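Local coordinates for DNA endonuclease I-HmuI (Bacillus phage SPO1, PDB 1U3E), which probably acts as an intron-homing HNH endonuclease that binds and cleaves DNA, reaching the duplex through separate catalytic and helix-turn-helix parts, at residues Pro122-Pro128 / Gly165-Lys171. Residues are numbered along the deposited sequence; the frame is centred on the assembly and turned at random.
With EDO (1,2-ethanediol), chain O; nucleotides of chain A.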
# COMPACT_ATOMS: atom_id res chain seq x y z
N PRO D 122 -11.69 -24.17 -0.01
CA PRO D 122 -11.96 -25.57 0.33
C PRO D 122 -13.28 -25.97 -0.29
O PRO D 122 -14.25 -25.24 -0.22
CB PRO D 122 -12.02 -25.54 1.85
CG PRO D 122 -11.08 -24.46 2.20
CD PRO D 122 -11.48 -23.39 1.22
N ILE D 123 -13.30 -27.15 -0.89
CA ILE D 123 -14.51 -27.63 -1.54
C ILE D 123 -14.87 -29.00 -1.00
O ILE D 123 -14.05 -29.67 -0.37
CB ILE D 123 -14.28 -27.79 -3.04
CG1 ILE D 123 -13.22 -28.87 -3.26
CG2 ILE D 123 -13.83 -26.46 -3.64
CD1 ILE D 123 -13.03 -29.24 -4.69
N ILE D 124 -16.09 -29.42 -1.26
CA ILE D 124 -16.54 -30.73 -0.82
C ILE D 124 -16.95 -31.56 -2.04
O ILE D 124 -17.75 -31.13 -2.87
CB ILE D 124 -17.72 -30.60 0.17
CG1 ILE D 124 -17.20 -30.06 1.50
CG2 ILE D 124 -18.36 -31.94 0.41
CD1 ILE D 124 -18.30 -29.74 2.47
N VAL D 125 -16.37 -32.75 -2.16
CA VAL D 125 -16.70 -33.62 -3.28
C VAL D 125 -17.75 -34.64 -2.86
O VAL D 125 -17.76 -35.11 -1.72
CB VAL D 125 -15.45 -34.40 -3.77
CG1 VAL D 125 -15.76 -35.13 -5.06
CG2 VAL D 125 -14.31 -33.45 -3.97
N ILE D 126 -18.66 -34.96 -3.77
CA ILE D 126 -19.68 -35.96 -3.49
C ILE D 126 -19.53 -37.03 -4.57
O ILE D 126 -19.68 -36.75 -5.75
CB ILE D 126 -21.11 -35.37 -3.55
CG1 ILE D 126 -21.33 -34.42 -2.38
CG2 ILE D 126 -22.14 -36.48 -3.47
CD1 ILE D 126 -20.62 -33.15 -2.52
N SER D 127 -19.23 -38.25 -4.14
CA SER D 127 -19.07 -39.37 -5.06
C SER D 127 -20.42 -39.86 -5.53
O SER D 127 -21.45 -39.57 -4.92
CB SER D 127 -18.36 -40.54 -4.37
OG SER D 127 -17.06 -40.19 -3.97
N PRO D 128 -20.44 -40.61 -6.64
CA PRO D 128 -21.69 -41.13 -7.18
C PRO D 128 -22.32 -42.08 -6.17
O PRO D 128 -23.54 -42.26 -6.15
CB PRO D 128 -21.25 -41.84 -8.45
CG PRO D 128 -20.04 -41.05 -8.87
CD PRO D 128 -19.32 -40.88 -7.56
N GLY D 165 -19.44 -37.81 -12.95
CA GLY D 165 -20.20 -38.52 -11.94
C GLY D 165 -20.23 -37.84 -10.57
O GLY D 165 -21.14 -38.10 -9.77
N TYR D 166 -19.24 -37.00 -10.29
CA TYR D 166 -19.22 -36.31 -9.01
C TYR D 166 -19.96 -34.99 -9.15
O TYR D 166 -20.36 -34.62 -10.24
CB TYR D 166 -17.79 -36.04 -8.53
CG TYR D 166 -16.79 -37.17 -8.60
CD1 TYR D 166 -16.23 -37.57 -9.81
CD2 TYR D 166 -16.36 -37.81 -7.46
CE1 TYR D 166 -15.25 -38.56 -9.86
CE2 TYR D 166 -15.38 -38.81 -7.50
CZ TYR D 166 -14.82 -39.16 -8.69
OH TYR D 166 -13.83 -40.11 -8.75
N THR D 167 -20.11 -34.33 -8.04
CA THR D 167 -20.73 -33.02 -7.96
C THR D 167 -19.91 -32.29 -6.91
O THR D 167 -19.20 -32.92 -6.14
CB THR D 167 -22.22 -33.07 -7.59
OG1 THR D 167 -22.89 -31.90 -8.07
CG2 THR D 167 -22.39 -33.17 -6.09
N PHE D 168 -19.99 -30.97 -6.87
CA PHE D 168 -19.18 -30.22 -5.93
C PHE D 168 -19.92 -29.09 -5.27
O PHE D 168 -20.85 -28.53 -5.86
CB PHE D 168 -17.91 -29.75 -6.64
CG PHE D 168 -17.29 -30.83 -7.49
CD1 PHE D 168 -17.79 -31.08 -8.77
CD2 PHE D 168 -16.26 -31.64 -7.01
CE1 PHE D 168 -17.25 -32.10 -9.54
CE2 PHE D 168 -15.72 -32.65 -7.77
CZ PHE D 168 -16.22 -32.90 -9.04
N ARG D 169 -19.51 -28.74 -4.06
CA ARG D 169 -20.12 -27.67 -3.29
C ARG D 169 -19.04 -27.11 -2.39
O ARG D 169 -18.24 -27.86 -1.85
CB ARG D 169 -21.30 -28.17 -2.49
CG ARG D 169 -22.36 -28.91 -3.28
CD ARG D 169 -23.01 -28.00 -4.31
NE ARG D 169 -22.99 -28.60 -5.64
CZ ARG D 169 -24.02 -29.23 -6.20
NH1 ARG D 169 -25.16 -29.33 -5.55
NH2 ARG D 169 -23.92 -29.77 -7.41
N TYR D 170 -19.02 -25.79 -2.21
CA TYR D 170 -18.00 -25.17 -1.36
C TYR D 170 -18.17 -25.48 0.12
O TYR D 170 -19.28 -25.70 0.59
CB TYR D 170 -18.03 -23.65 -1.50
CG TYR D 170 -17.86 -23.14 -2.90
CD1 TYR D 170 -18.97 -22.88 -3.70
CD2 TYR D 170 -16.60 -22.87 -3.41
CE1 TYR D 170 -18.82 -22.34 -4.96
CE2 TYR D 170 -16.43 -22.35 -4.67
CZ TYR D 170 -17.54 -22.07 -5.44
OH TYR D 170 -17.36 -21.49 -6.68
N LYS D 171 -17.06 -25.50 0.84
CA LYS D 171 -17.13 -25.74 2.26
C LYS D 171 -17.27 -24.36 2.86
O LYS D 171 -16.33 -23.57 2.81
CB LYS D 171 -15.84 -26.39 2.74
CG LYS D 171 -16.00 -27.21 4.01
CD LYS D 171 -16.73 -26.45 5.11
CE LYS D 171 -17.08 -27.35 6.29
NZ LYS D 171 -15.87 -27.93 6.96
C1 EDO O . -26.41 -40.17 -5.67
O1 EDO O . -25.78 -41.47 -5.48
C2 EDO O . -25.77 -39.11 -4.75
O2 EDO O . -25.95 -39.51 -3.36
P DT A 24 -14.01 -20.02 -7.75
OP1 DT A 24 -14.81 -19.23 -6.80
OP2 DT A 24 -14.09 -21.50 -7.75
O5' DT A 24 -14.37 -19.52 -9.21
C5' DT A 24 -13.34 -19.33 -10.14
C4' DT A 24 -13.74 -18.28 -11.13
O4' DT A 24 -12.63 -18.18 -12.04
C3' DT A 24 -14.93 -18.75 -11.96
O3' DT A 24 -15.79 -17.68 -12.38
C2' DT A 24 -14.27 -19.49 -13.11
C1' DT A 24 -12.97 -18.74 -13.29
N1 DT A 24 -11.85 -19.60 -13.73
C2 DT A 24 -11.18 -19.23 -14.87
O2 DT A 24 -11.43 -18.20 -15.48
N3 DT A 24 -10.21 -20.10 -15.27
C4 DT A 24 -9.83 -21.28 -14.65
O4 DT A 24 -8.93 -21.96 -15.14
C5 DT A 24 -10.56 -21.60 -13.45
C7 DT A 24 -10.22 -22.85 -12.71
C6 DT A 24 -11.51 -20.75 -13.04
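Gly165 meets Pro128 just before strand 167-170; its positive phi (85°) is one that glycine takes easily, and the proline ring rests against its carbonyl. Tyr166 follows, with CG beside its own backbone N (chi1 -47°), an orientation that brings ring atom CD2 obliquely to within 3.6 Å of Val125 CG1, while Pro128 CD lies more loosely against the same ring. A beta-branched residue suits the extended chain at Thr167: its CG2 lies alongside Ile126 CB at 3.6 Å, and OG1 turns to the carbonyl of Ile161. Thr167 O accepts the amide of Ile126, whereas the return bond from Thr167 N is weak. Phe168 is buried on the same face as Val125, its CE2 3.7 Å from Val125 CG1, and an aromatic ring suits the apolar packing to which Leu147 and Val155 add. Strand 167-170 is one edge of a three-stranded antiparallel sheet, with 123-126 central, in the helix-turn-helix-family domain; helices 138-145 and 149-157 pack on the Val125-Phe168 face. Arg169 pairs with Ile124 through two backbone bonds, the shorter running from Ile124 N to Arg169 O (2.7 Å). The side chain of Tyr170 leaves segment 122-128 and lies against helix 149-157, where its hydroxyl makes a weak hydrogen bond to phosphate oxygen OP2 of DT24 of chain A. At Lys171 the aliphatic stem packs on Ile124, CG to CD1 3.7 Å, and NZ reaches on to a salt bridge with Glu134.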